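Long-range contacts in cyclopenase asqI (Emericella nidulans, PDB 5YY3), which catalyses, as a zinc-dependent cyclopenase of aspoquinolone biosynthesis, the conversion of 4'-methoxycyclopenin into 4'-methoxyviridicatin with release of methyl isocyanate: residues A[71-75]-A[379-384]; A[86-91]-A[120-124]; A[240-244]-A[291-295]; A[418-424]-A[577-581]; A[491-495]-A[600-606]. All coordinates share one frame; numbering follows the deposited sequence.

Contact 1: A[71-75]-A[379-384]; sequences PYNGL and GLTISN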
# COMPACT_ATOMS: atom_id res chain seq x y z
N PRO A 71 -8.75 17.96 -41.52
CA PRO A 71 -8.73 17.52 -40.12
C PRO A 71 -9.95 18.00 -39.32
O PRO A 71 -10.49 19.08 -39.57
CB PRO A 71 -7.43 18.13 -39.58
CG PRO A 71 -7.20 19.33 -40.46
CD PRO A 71 -7.66 18.90 -41.82
N TYR A 72 -10.36 17.16 -38.37
CA TYR A 72 -11.56 17.40 -37.57
C TYR A 72 -11.24 17.30 -36.08
O TYR A 72 -10.47 16.43 -35.66
CB TYR A 72 -12.67 16.41 -37.97
CG TYR A 72 -13.94 16.48 -37.12
CD1 TYR A 72 -14.79 17.56 -37.20
CD2 TYR A 72 -14.27 15.44 -36.26
CE1 TYR A 72 -15.95 17.62 -36.44
CE2 TYR A 72 -15.42 15.48 -35.50
CZ TYR A 72 -16.26 16.57 -35.59
OH TYR A 72 -17.40 16.60 -34.83
N ASN A 73 -11.82 18.20 -35.29
CA ASN A 73 -11.67 18.17 -33.84
C ASN A 73 -13.04 18.09 -33.17
O ASN A 73 -13.68 19.12 -32.92
CB ASN A 73 -10.89 19.39 -33.36
CG ASN A 73 -10.63 19.39 -31.85
OD1 ASN A 73 -11.22 18.62 -31.09
ND2 ASN A 73 -9.77 20.30 -31.42
N GLY A 74 -13.48 16.87 -32.86
CA GLY A 74 -14.78 16.65 -32.24
C GLY A 74 -14.96 17.27 -30.86
O GLY A 74 -16.03 17.15 -30.27
N LEU A 75 -13.93 17.92 -30.34
CA LEU A 75 -14.00 18.63 -29.06
C LEU A 75 -13.80 20.13 -29.24
O LEU A 75 -13.71 20.87 -28.26
CB LEU A 75 -12.94 18.09 -28.08
CG LEU A 75 -13.23 16.74 -27.41
CD1 LEU A 75 -12.15 16.39 -26.40
CD2 LEU A 75 -14.59 16.76 -26.74
N GLY A 379 -2.73 18.47 -39.54
CA GLY A 379 -3.01 17.91 -38.22
C GLY A 379 -3.72 16.57 -38.26
O GLY A 379 -4.17 16.13 -39.32
N LEU A 380 -3.81 15.92 -37.11
CA LEU A 380 -4.46 14.61 -37.01
C LEU A 380 -5.88 14.78 -36.44
O LEU A 380 -6.10 15.59 -35.55
CB LEU A 380 -3.61 13.66 -36.16
CG LEU A 380 -3.97 12.16 -36.11
CD1 LEU A 380 -4.24 11.60 -37.50
CD2 LEU A 380 -2.84 11.37 -35.43
N THR A 381 -6.83 14.02 -36.95
CA THR A 381 -8.20 14.14 -36.49
C THR A 381 -8.34 13.76 -35.02
O THR A 381 -7.78 12.77 -34.56
CB THR A 381 -9.14 13.26 -37.34
OG1 THR A 381 -9.43 13.96 -38.56
CG2 THR A 381 -10.44 12.98 -36.61
N ILE A 382 -9.08 14.58 -34.27
CA ILE A 382 -9.39 14.29 -32.87
C ILE A 382 -10.86 13.97 -32.69
O ILE A 382 -11.72 14.79 -32.98
CB ILE A 382 -9.07 15.46 -31.95
CG1 ILE A 382 -7.60 15.84 -32.05
CG2 ILE A 382 -9.45 15.12 -30.52
CD1 ILE A 382 -7.32 17.15 -31.39
N SER A 383 -11.11 12.78 -32.18
CA SER A 383 -12.45 12.29 -31.96
C SER A 383 -12.91 12.55 -30.54
O SER A 383 -12.17 12.36 -29.58
CB SER A 383 -12.50 10.79 -32.24
OG SER A 383 -13.73 10.24 -31.81
N ASN A 384 -14.15 13.02 -30.41
CA ASN A 384 -14.80 13.01 -29.11
C ASN A 384 -15.11 11.57 -28.77
O ASN A 384 -16.17 11.05 -29.10
CB ASN A 384 -16.08 13.84 -29.11
CG ASN A 384 -16.77 13.84 -27.75
OD1 ASN A 384 -16.20 13.36 -26.76
ND2 ASN A 384 -17.99 14.38 -27.69

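Contact 2: A[86-91]-A[120-124]; sequences VSLMLD and ALGIY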
# COMPACT_ATOMS: atom_id res chain seq x y z
N VAL A 86 -23.76 20.21 -40.86
CA VAL A 86 -23.72 19.07 -41.75
C VAL A 86 -24.82 18.08 -41.37
O VAL A 86 -25.46 17.46 -42.22
CB VAL A 86 -22.37 18.38 -41.71
CG1 VAL A 86 -22.42 17.04 -42.44
CG2 VAL A 86 -21.33 19.30 -42.33
N SER A 87 -25.03 17.95 -40.06
CA SER A 87 -26.12 17.14 -39.56
C SER A 87 -27.46 17.68 -40.08
O SER A 87 -28.32 16.90 -40.51
CB SER A 87 -26.10 17.09 -38.04
OG SER A 87 -27.19 16.33 -37.55
N LEU A 88 -27.62 19.00 -40.04
CA LEU A 88 -28.85 19.66 -40.53
C LEU A 88 -29.00 19.50 -42.05
O LEU A 88 -30.10 19.33 -42.58
CB LEU A 88 -28.85 21.14 -40.17
CG LEU A 88 -29.15 21.52 -38.72
CD1 LEU A 88 -28.81 22.98 -38.49
CD2 LEU A 88 -30.61 21.25 -38.39
N MET A 89 -27.87 19.60 -42.72
CA MET A 89 -27.75 19.31 -44.14
C MET A 89 -28.41 17.96 -44.44
O MET A 89 -29.26 17.88 -45.32
CB MET A 89 -26.26 19.32 -44.52
CG MET A 89 -25.89 19.60 -45.94
SD MET A 89 -24.25 20.39 -45.91
CE MET A 89 -24.66 21.75 -44.82
N LEU A 90 -28.05 16.92 -43.68
CA LEU A 90 -28.64 15.59 -43.88
C LEU A 90 -30.15 15.61 -43.72
O LEU A 90 -30.89 14.96 -44.46
CB LEU A 90 -28.06 14.59 -42.88
CG LEU A 90 -26.56 14.32 -42.85
CD1 LEU A 90 -26.31 13.22 -41.82
CD2 LEU A 90 -26.03 13.96 -44.23
N ASP A 91 -30.60 16.37 -42.74
CA ASP A 91 -32.00 16.52 -42.46
C ASP A 91 -32.71 17.25 -43.62
O ASP A 91 -33.86 16.95 -43.96
CB ASP A 91 -32.17 17.27 -41.14
CG ASP A 91 -33.59 17.36 -40.70
OD1 ASP A 91 -34.16 16.29 -40.36
OD2 ASP A 91 -34.13 18.49 -40.67
N ALA A 120 -22.26 13.67 -37.19
CA ALA A 120 -23.39 14.28 -37.89
C ALA A 120 -24.49 13.25 -38.12
O ALA A 120 -25.67 13.52 -37.88
CB ALA A 120 -22.92 14.90 -39.23
N LEU A 121 -24.09 12.07 -38.57
CA LEU A 121 -25.03 11.01 -38.87
C LEU A 121 -25.69 10.49 -37.61
O LEU A 121 -26.87 10.13 -37.62
CB LEU A 121 -24.32 9.86 -39.59
CG LEU A 121 -25.25 8.77 -40.09
CD1 LEU A 121 -26.39 9.39 -40.88
CD2 LEU A 121 -24.47 7.78 -40.93
N GLY A 122 -24.91 10.46 -36.53
CA GLY A 122 -25.38 9.98 -35.24
C GLY A 122 -26.54 10.81 -34.76
O GLY A 122 -27.60 10.27 -34.43
N ILE A 123 -26.33 12.12 -34.71
CA ILE A 123 -27.37 13.09 -34.36
C ILE A 123 -28.55 12.98 -35.30
O ILE A 123 -29.71 12.95 -34.88
CB ILE A 123 -26.82 14.53 -34.42
CG1 ILE A 123 -25.71 14.71 -33.39
CG2 ILE A 123 -27.94 15.56 -34.21
CD1 ILE A 123 -24.98 16.02 -33.50
N TYR A 124 -28.25 12.90 -36.60
CA TYR A 124 -29.30 12.82 -37.61
C TYR A 124 -30.24 11.63 -37.35
O TYR A 124 -31.44 11.82 -37.21
CB TYR A 124 -28.69 12.71 -39.01
CG TYR A 124 -29.69 12.34 -40.05
CD1 TYR A 124 -30.66 13.24 -40.47
CD2 TYR A 124 -29.68 11.07 -40.63
CE1 TYR A 124 -31.59 12.90 -41.43
CE2 TYR A 124 -30.61 10.71 -41.59
CZ TYR A 124 -31.56 11.64 -41.99
OH TYR A 124 -32.49 11.29 -42.94
O HOH W 1 -32.87 13.39 -44.84

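Contact 3: A[240-244]-A[291-295]; sequences WNQYD and LEEWR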
# COMPACT_ATOMS: atom_id res chain seq x y z
N TRP A 240 -11.76 20.53 -10.90
CA TRP A 240 -10.95 21.40 -11.74
C TRP A 240 -11.41 22.83 -11.58
O TRP A 240 -11.86 23.45 -12.56
CB TRP A 240 -11.04 20.97 -13.21
CG TRP A 240 -10.00 21.60 -14.10
CD1 TRP A 240 -10.16 22.67 -14.92
CD2 TRP A 240 -8.64 21.16 -14.26
NE1 TRP A 240 -8.99 22.94 -15.59
CE2 TRP A 240 -8.04 22.03 -15.20
CE3 TRP A 240 -7.88 20.12 -13.71
CZ2 TRP A 240 -6.71 21.89 -15.59
CZ3 TRP A 240 -6.57 19.99 -14.09
CH2 TRP A 240 -5.99 20.87 -15.03
N ASN A 241 -11.36 23.34 -10.35
CA ASN A 241 -11.82 24.69 -10.04
C ASN A 241 -10.75 25.75 -10.33
O ASN A 241 -11.07 26.88 -10.71
CB ASN A 241 -12.27 24.79 -8.58
CG ASN A 241 -13.63 24.14 -8.34
OD1 ASN A 241 -14.47 24.08 -9.24
ND2 ASN A 241 -13.85 23.64 -7.13
N GLN A 242 -9.49 25.36 -10.14
CA GLN A 242 -8.34 26.19 -10.46
C GLN A 242 -7.74 25.72 -11.80
O GLN A 242 -7.28 24.59 -11.92
CB GLN A 242 -7.30 26.12 -9.31
CG GLN A 242 -7.89 26.44 -7.91
CD GLN A 242 -6.85 26.40 -6.76
OE1 GLN A 242 -5.68 26.03 -6.95
NE2 GLN A 242 -7.30 26.75 -5.54
N TYR A 243 -7.77 26.58 -12.81
CA TYR A 243 -7.44 26.15 -14.17
C TYR A 243 -5.93 26.03 -14.43
O TYR A 243 -5.50 25.54 -15.47
CB TYR A 243 -8.07 27.10 -15.21
CG TYR A 243 -9.58 27.12 -15.22
CD1 TYR A 243 -10.32 26.23 -14.45
CD2 TYR A 243 -10.27 28.07 -16.00
CE1 TYR A 243 -11.71 26.26 -14.45
CE2 TYR A 243 -11.67 28.11 -16.00
CZ TYR A 243 -12.38 27.20 -15.23
OH TYR A 243 -13.75 27.22 -15.23
N ASP A 244 -5.12 26.49 -13.48
CA ASP A 244 -3.67 26.32 -13.55
C ASP A 244 -3.24 25.09 -12.76
O ASP A 244 -2.12 25.02 -12.25
CB ASP A 244 -2.96 27.56 -13.02
CG ASP A 244 -3.36 27.89 -11.60
OD1 ASP A 244 -4.43 27.39 -11.15
OD2 ASP A 244 -2.64 28.66 -10.92
N LEU A 291 -10.80 31.57 -20.24
CA LEU A 291 -11.75 30.65 -19.62
C LEU A 291 -12.03 31.07 -18.18
O LEU A 291 -13.18 31.08 -17.73
CB LEU A 291 -11.24 29.22 -19.67
CG LEU A 291 -11.20 28.62 -21.08
CD1 LEU A 291 -9.78 28.22 -21.43
CD2 LEU A 291 -12.12 27.44 -21.19
N GLU A 292 -10.97 31.46 -17.47
CA GLU A 292 -11.09 31.92 -16.09
C GLU A 292 -12.03 33.12 -15.99
O GLU A 292 -12.86 33.20 -15.09
CB GLU A 292 -9.70 32.28 -15.52
CG GLU A 292 -8.71 31.13 -15.57
CD GLU A 292 -7.36 31.48 -14.97
OE1 GLU A 292 -6.92 32.62 -15.16
OE2 GLU A 292 -6.75 30.60 -14.31
N GLU A 293 -11.91 34.05 -16.94
CA GLU A 293 -12.79 35.22 -16.96
C GLU A 293 -14.28 34.84 -17.08
O GLU A 293 -15.11 35.30 -16.28
CB GLU A 293 -12.38 36.15 -18.09
CG GLU A 293 -13.42 37.20 -18.40
CD GLU A 293 -12.92 38.26 -19.35
OE1 GLU A 293 -12.14 37.92 -20.27
OE2 GLU A 293 -13.31 39.44 -19.16
N TRP A 294 -14.61 33.99 -18.05
CA TRP A 294 -15.95 33.40 -18.18
C TRP A 294 -16.43 32.78 -16.86
O TRP A 294 -17.54 33.08 -16.39
CB TRP A 294 -15.95 32.33 -19.28
CG TRP A 294 -15.81 32.89 -20.68
CD1 TRP A 294 -16.06 34.17 -21.08
CD2 TRP A 294 -15.38 32.17 -21.85
NE1 TRP A 294 -15.82 34.30 -22.43
CE2 TRP A 294 -15.40 33.10 -22.93
CE3 TRP A 294 -14.98 30.86 -22.10
CZ2 TRP A 294 -15.04 32.74 -24.23
CZ3 TRP A 294 -14.62 30.49 -23.40
CH2 TRP A 294 -14.65 31.43 -24.45
N ARG A 295 -15.60 31.94 -16.26
CA ARG A 295 -15.87 31.31 -14.96
C ARG A 295 -16.18 32.37 -13.90
O ARG A 295 -17.15 32.24 -13.16
CB ARG A 295 -14.68 30.46 -14.51
CG ARG A 295 -14.78 29.95 -13.06
CD ARG A 295 -13.41 29.55 -12.53
NE ARG A 295 -12.59 30.73 -12.30
CZ ARG A 295 -11.27 30.73 -12.17
NH1 ARG A 295 -10.59 29.59 -12.26
NH2 ARG A 295 -10.61 31.87 -11.96
O HOH W 2 -7.55 29.47 -12.12

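Contact 4: A[418-424]-A[577-581]; sequences HRAEVVL and CIATD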
# COMPACT_ATOMS: atom_id res chain seq x y z
N HIS A 418 -44.51 20.21 -2.15
CA HIS A 418 -45.22 19.34 -3.08
C HIS A 418 -45.43 17.93 -2.50
O HIS A 418 -45.43 16.94 -3.24
CB HIS A 418 -44.48 19.26 -4.42
CG HIS A 418 -44.21 20.59 -5.05
ND1 HIS A 418 -45.14 21.24 -5.84
CD2 HIS A 418 -43.12 21.40 -5.01
CE1 HIS A 418 -44.63 22.39 -6.27
NE2 HIS A 418 -43.41 22.51 -5.78
N ARG A 419 -45.61 17.86 -1.18
CA ARG A 419 -45.87 16.60 -0.49
C ARG A 419 -47.14 15.91 -1.00
O ARG A 419 -48.15 16.56 -1.23
CB ARG A 419 -46.00 16.83 1.03
CG ARG A 419 -47.13 17.80 1.44
CD ARG A 419 -47.72 17.51 2.83
NE ARG A 419 -46.86 17.92 3.94
CZ ARG A 419 -46.95 17.43 5.19
NH1 ARG A 419 -47.85 16.49 5.49
NH2 ARG A 419 -46.11 17.86 6.13
N ALA A 420 -47.09 14.59 -1.18
CA ALA A 420 -48.32 13.83 -1.41
C ALA A 420 -49.01 13.59 -0.07
O ALA A 420 -48.35 13.42 0.95
CB ALA A 420 -48.03 12.52 -2.10
N GLU A 421 -50.34 13.57 -0.08
CA GLU A 421 -51.11 13.34 1.13
C GLU A 421 -51.11 11.85 1.44
O GLU A 421 -52.07 11.11 1.19
CB GLU A 421 -52.53 13.88 0.99
CG GLU A 421 -52.70 15.35 1.40
CD GLU A 421 -54.00 15.94 0.86
OE1 GLU A 421 -54.07 16.18 -0.36
OE2 GLU A 421 -54.95 16.16 1.65
N VAL A 422 -50.00 11.42 2.02
CA VAL A 422 -49.74 10.01 2.17
C VAL A 422 -48.78 9.82 3.34
O VAL A 422 -48.04 10.74 3.70
CB VAL A 422 -49.18 9.45 0.83
CG1 VAL A 422 -47.80 8.78 1.00
CG2 VAL A 422 -50.18 8.55 0.19
N VAL A 423 -48.83 8.66 3.97
CA VAL A 423 -47.84 8.34 4.99
C VAL A 423 -46.98 7.21 4.49
O VAL A 423 -47.51 6.14 4.15
CB VAL A 423 -48.49 7.93 6.33
CG1 VAL A 423 -47.44 7.38 7.29
CG2 VAL A 423 -49.23 9.12 6.95
N LEU A 424 -45.67 7.45 4.40
CA LEU A 424 -44.72 6.40 4.02
C LEU A 424 -44.12 5.73 5.24
O LEU A 424 -43.87 6.38 6.26
CB LEU A 424 -43.58 6.96 3.15
CG LEU A 424 -43.90 7.46 1.74
CD1 LEU A 424 -42.62 7.71 0.92
CD2 LEU A 424 -44.83 6.50 1.02
N CYS A 577 -36.87 7.91 0.56
CA CYS A 577 -38.03 7.88 -0.30
C CYS A 577 -38.95 9.03 0.07
O CYS A 577 -39.33 9.20 1.23
CB CYS A 577 -38.76 6.53 -0.21
SG CYS A 577 -40.01 6.34 -1.54
N ILE A 578 -39.29 9.83 -0.93
CA ILE A 578 -40.24 10.91 -0.72
C ILE A 578 -41.46 10.68 -1.62
O ILE A 578 -41.33 10.19 -2.75
CB ILE A 578 -39.59 12.31 -0.98
CG1 ILE A 578 -40.60 13.44 -0.73
CG2 ILE A 578 -39.01 12.41 -2.38
CD1 ILE A 578 -39.97 14.83 -0.79
N ALA A 579 -42.65 10.98 -1.11
CA ALA A 579 -43.85 10.92 -1.94
C ALA A 579 -44.29 12.32 -2.34
O ALA A 579 -44.56 13.17 -1.49
CB ALA A 579 -44.98 10.18 -1.21
N THR A 580 -44.35 12.58 -3.64
CA THR A 580 -44.79 13.89 -4.08
C THR A 580 -46.13 13.82 -4.80
O THR A 580 -46.46 12.81 -5.43
CB THR A 580 -43.74 14.58 -4.99
OG1 THR A 580 -43.47 13.77 -6.15
CG2 THR A 580 -42.45 14.82 -4.23
N ASP A 581 -46.89 14.90 -4.68
CA ASP A 581 -48.00 15.17 -5.58
C ASP A 581 -47.51 16.04 -6.72
O ASP A 581 -47.15 17.19 -6.50
CB ASP A 581 -49.15 15.88 -4.86
CG ASP A 581 -50.31 16.18 -5.79
OD1 ASP A 581 -50.62 15.34 -6.66
OD2 ASP A 581 -50.90 17.28 -5.65

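Contact 5: A[491-495]-A[600-606]; sequences LRLFI and RGMGYPF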
# COMPACT_ATOMS: atom_id res chain seq x y z
N LEU A 491 -43.37 8.21 -6.14
CA LEU A 491 -42.36 7.80 -5.16
C LEU A 491 -40.98 8.05 -5.74
O LEU A 491 -40.68 7.58 -6.85
CB LEU A 491 -42.52 6.33 -4.77
CG LEU A 491 -43.79 5.93 -4.02
CD1 LEU A 491 -43.76 4.45 -3.75
CD2 LEU A 491 -43.92 6.71 -2.72
N ARG A 492 -40.15 8.78 -5.01
CA ARG A 492 -38.81 9.10 -5.48
C ARG A 492 -37.75 8.51 -4.56
O ARG A 492 -37.66 8.88 -3.39
CB ARG A 492 -38.63 10.62 -5.58
CG ARG A 492 -39.71 11.30 -6.38
CD ARG A 492 -39.62 12.79 -6.25
NE ARG A 492 -40.63 13.43 -7.08
CZ ARG A 492 -40.43 13.81 -8.33
NH1 ARG A 492 -39.24 13.64 -8.89
NH2 ARG A 492 -41.41 14.37 -9.02
N LEU A 493 -36.96 7.59 -5.11
CA LEU A 493 -35.97 6.86 -4.32
C LEU A 493 -34.52 7.30 -4.61
O LEU A 493 -34.08 7.31 -5.77
CB LEU A 493 -36.10 5.36 -4.57
CG LEU A 493 -34.99 4.48 -3.98
CD1 LEU A 493 -35.11 4.36 -2.49
CD2 LEU A 493 -34.97 3.11 -4.64
N PHE A 494 -33.80 7.63 -3.54
CA PHE A 494 -32.40 7.99 -3.58
C PHE A 494 -31.60 7.17 -2.56
O PHE A 494 -32.14 6.75 -1.52
CB PHE A 494 -32.20 9.48 -3.28
CG PHE A 494 -32.71 10.41 -4.36
CD1 PHE A 494 -34.07 10.73 -4.44
CD2 PHE A 494 -31.83 11.02 -5.25
CE1 PHE A 494 -34.54 11.61 -5.42
CE2 PHE A 494 -32.28 11.91 -6.22
CZ PHE A 494 -33.64 12.20 -6.31
N ILE A 495 -30.32 6.94 -2.84
CA ILE A 495 -29.40 6.39 -1.85
C ILE A 495 -28.16 7.26 -1.73
O ILE A 495 -27.85 8.06 -2.61
CB ILE A 495 -28.96 4.95 -2.18
CG1 ILE A 495 -28.08 4.92 -3.45
CG2 ILE A 495 -30.19 4.00 -2.25
CD1 ILE A 495 -27.60 3.52 -3.84
N ARG A 600 -40.97 18.49 -11.33
CA ARG A 600 -40.25 18.99 -10.15
C ARG A 600 -38.80 19.39 -10.40
O ARG A 600 -38.16 20.01 -9.54
CB ARG A 600 -40.29 17.95 -9.03
CG ARG A 600 -41.63 17.80 -8.38
CD ARG A 600 -42.05 19.11 -7.76
NE ARG A 600 -43.49 19.28 -7.83
CZ ARG A 600 -44.11 20.08 -8.70
NH1 ARG A 600 -43.41 20.81 -9.56
NH2 ARG A 600 -45.44 20.15 -8.68
N GLY A 601 -38.27 19.03 -11.56
CA GLY A 601 -36.87 19.29 -11.85
C GLY A 601 -36.09 18.02 -11.58
O GLY A 601 -36.36 17.33 -10.59
N MET A 602 -35.15 17.69 -12.45
CA MET A 602 -34.43 16.43 -12.33
C MET A 602 -33.66 16.35 -11.00
O MET A 602 -33.03 17.30 -10.56
CB MET A 602 -33.47 16.24 -13.51
CG MET A 602 -34.17 15.92 -14.85
SD MET A 602 -35.08 14.35 -15.05
CE MET A 602 -34.36 13.20 -13.86
N GLY A 603 -33.77 15.21 -10.34
CA GLY A 603 -33.08 15.01 -9.08
C GLY A 603 -33.77 15.56 -7.86
O GLY A 603 -33.19 15.55 -6.77
N TYR A 604 -35.00 16.04 -8.04
CA TYR A 604 -35.82 16.51 -6.91
C TYR A 604 -35.97 15.41 -5.87
O TYR A 604 -36.26 14.27 -6.22
CB TYR A 604 -37.19 16.95 -7.41
CG TYR A 604 -38.08 17.52 -6.32
CD1 TYR A 604 -38.00 18.87 -5.99
CD2 TYR A 604 -38.99 16.72 -5.64
CE1 TYR A 604 -38.80 19.41 -4.99
CE2 TYR A 604 -39.79 17.25 -4.63
CZ TYR A 604 -39.69 18.61 -4.32
OH TYR A 604 -40.49 19.16 -3.34
N PRO A 605 -35.84 15.75 -4.59
CA PRO A 605 -35.72 17.09 -3.99
C PRO A 605 -34.29 17.50 -3.64
O PRO A 605 -34.08 18.47 -2.90
CB PRO A 605 -36.54 16.95 -2.71
CG PRO A 605 -36.26 15.52 -2.28
CD PRO A 605 -36.05 14.72 -3.55
N PHE A 606 -33.31 16.77 -4.15
CA PHE A 606 -31.92 17.07 -3.80
C PHE A 606 -31.25 18.04 -4.77
O PHE A 606 -30.05 18.24 -4.68
CB PHE A 606 -31.11 15.77 -3.73
CG PHE A 606 -31.53 14.88 -2.59
CD1 PHE A 606 -31.22 15.23 -1.28
CD2 PHE A 606 -32.22 13.71 -2.82
CE1 PHE A 606 -31.59 14.42 -0.24
CE2 PHE A 606 -32.60 12.89 -1.78
CZ PHE A 606 -32.27 13.25 -0.49
O HOH W 3 -36.66 12.76 -8.26

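Contact 1: A[71-75]-A[379-384]
Tyr72 and Ile382 are joined through their backbones: Ile382 N donates to Tyr72 O over 2.7 Å, and Gly74 N returns a bond of 2.7 Å to Ile382 O. Between them Asn73 and Ile382 form a single beta bridge, supplemented by a CA-H...O contact from Asn73 CA to Ile382 O. A weak bond from Tyr72 N to Thr381 OG1, 3.3 Å, extends the pairing; that hydroxyl is also hydrogen-bonded to the Asn113 side chain. Asn73 and Ile382 point their side chains the same way, side by side, and Ile382 CD1 lies 4.0 Å from Asn73 CG. With CG anti to the backbone N (chi1 -177°), the Asn73 amide is carried forward along its own chain, and OD1 accepts from Leu75 N at 2.9 Å in an Asx turn, while ND2 reaches Leu282 O. Gly74 passes close to Asn384, whose CB touches Gly74 O at 3.5 Å. Further out, Tyr72 packs on helices 77-92 and 114-127, and its OH bonds to Asp119. An isolated bridge thus joins the loop between helices 53-61 and 77-92 to that between helices 355-367 and 391-410 in the hemocyanin-type helical fold, with Asn384 about 5 Å, side chain to side chain, from the zinc ligand His190.

Contact 2: A[86-91]-A[120-124]
Leu90 lies over one face of the Tyr124 ring, meeting it as a CH-pi contact: Leu90 CB stands 4.1 Å from the ring centroid, displaced toward the rim. The CD1 branch continues past the ring to the root of the tyrosine, where it touches Tyr124 CB at 3.7 Å, and it also meets Leu121 CD1. Tyr124 has CG anti to its backbone N (chi1 168°), which lays the ring along helix 77-92 and brings CE1 within 3.8 Å of Asp91 CA. At its far end a water ties the two helices together, donating to Leu90 O at 2.6 Å and accepting from Tyr124 OH. Leu90 thus packs on the face and root of the ring, while the water holds its hydroxyl. Segments 86-91 and 120-124, of helices 77-92 and 114-127, cross at -50° with axes 8.4 Å apart, a close helix-helix packing in which small residues sit at the point of nearest approach. Ser87 and Ala120 fill that place; their CB atoms are 4.0 Å apart. Ser87 OG donates to Ala120 O at 3.2 Å, in the carbonyl plane and on a lone pair, and the same oxygen also accepts its helix bond from Tyr124 N. The serine hydroxyl rests against Ile123 CG2, while Val86 CG1 packs on Ala120 CB. Beyond the pair, helix 97-109 supplies Lys103 and Ala104 against Leu90, and Leu97 against Tyr124.

Contact 3: A[240-244]-A[291-295]
Tyr243, on an irregular loop, reaches across to one flank of helix 288-304, and the two backbones stay well apart: Tyr243 and Glu292, the nearest pair, have CA atoms 7.1 Å from each other. Side chains and one water fill the interval. The Tyr243 ring receives Arg295 over one face as a cation-pi pair, with Arg295 CZ 4.7 Å from the ring centroid and 10° off its normal. The guanidinium is not laid flat on the ring; the two planes are 48° apart, and NH1 is the atom over the ring centre. A bend in the arginine chain at chi3 (71°) lets its CD touch the phenol end while NH1 turns back over the ring. Arg295 NH1 also makes a weak bond to Asn241 O, 3.2 Å. The water accepts from both Tyr243 N and Arg295 NH1 and donates to Glu292 OE2 at 2.6 Å, so it links loop backbone, cation and carboxylate. Glu292 runs alongside the tyrosine, pointing the other way, with CG 3.5 Å from Tyr243 CD2. At the ring's edge lies the Leu291 backbone. Tyr243 OH is bonded to His399 of helix 391-410, and Leu355 of helix 355-367 packs on the same side chain. The contact therefore sits between three helices of the hemocyanin-type domain and borders the second subunit, whose Arg405 forms a salt bridge with Asp244.

Contact 4: A[418-424]-A[577-581]
His418 and Ala420 supply the backbone bonds to the end of strand 571-580. Asp581 N donates to His418 O at 2.9 Å, and Ala420 N donates to Ala579 O at the same distance. Around this pair Arg419 and Thr580 form a single beta bridge, and a CA-H...O contact of 3.2 Å from Thr580 CA also falls on His418 O.

Apolar packing takes over where the backbones part. An inverse gamma turn centred on Glu421 leads the chain away into strand 422-431, whose first residues run nearly antiparallel to strand 577-580 with axes 8.0 Å apart, too distant for direct pairing. Ala579 CB is the common point in that space: Ala420 CB and Val422 CG1 both rest on it, the latter at 3.8 Å. Leu424, with CG anti to its carbonyl carbon (chi1 -68°), extends CD1 across to Cys577 SG at 3.8 Å and lies against the Cys577 carbonyl as well. Leu489 of strand 487-497 and Val473 of strand 461-475 close round the same cluster.

Two backbone hydrogen bonds thus hold the loop at the strand's end, while Ala420, Val422, Leu424, Cys577 and Ala579 form one apolar patch in the buried part of the Ig-like beta domain. Thr580 OG1 bonds instead to Asp582 and Arg492, and the hydrogen bonds across the contact are all backbone to backbone, so specificity in the side chains rests on apolar fit.

Contact 5: A[491-495]-A[600-606]
Strand 487-497 of the hemocyanin-type Ig-like domain is overlaid here by the loop 600-606, which includes a type II beta turn from Gly601 to Tyr604 and a cis peptide bond before Pro605. No direct hydrogen bond joins strand and loop; aromatic packing, the packing of side chains round Arg492 and one bridging water do so. Phe494 and Phe606 form a T-shaped pair in which the edge of Phe606 meets the face of Phe494, centroids 4.9 Å apart and planes at 72°. Phe606 CE2 comes to 3.6 Å from Phe494 CG, and its CD2 lies over the ring centre. The outer end of the Phe494 ring meets the loop backbone: Tyr604 O lies near the ring plane at its edge, 3.3 Å from CE1, and Gly603 O approaches CZ obliquely. Pro605 CD adds an apolar touch to CE1. Farther round, Trp507 stacks on Phe606, and Phe576 of the neighbouring strand 571-580 meets it edge-to-face.

Arg492 has a chain extended from CG to NE, which carries its guanidinium across the loop. Tyr604 CD2 lies over one face of that group, with ring and guanidinium planes 77° apart, and Arg600 CG packs against NH2 at 3.5 Å. The charge is met by Asp598 at NH1 and Asp582 at NH2, while NE bonds to Thr580 OG1; each of its three nitrogens has a partner, which probably restricts rotation of the group. A water lying in the guanidinium plane accepts from Arg492 NH1 at 2.8 Å and donates to Tyr604 O at 2.6 Å.

Contacts 1, 2 and 3 belong to the helical part of the chain; contacts 2 and 3 follow one another inside the long loop that contact 1 closes. Contacts 1 and 2 share the surroundings of helices 77-92 and 114-127, their centres 18 Å apart, whereas contact 3, 24 Å from contact 1 between centres, is bordered by the second subunit. Contacts 4 and 5 come later; their centres are 12 Å apart, their segments alternate along the chain, and Arg492 N lies 2.9 Å from Ile578 O. Contacts 1 to 3 thus join parts of the helical zinc-binding region, contact 1 beside the zinc site, while contacts 4 and 5 form one continuous patch on the Ig-like domain's beta sheet.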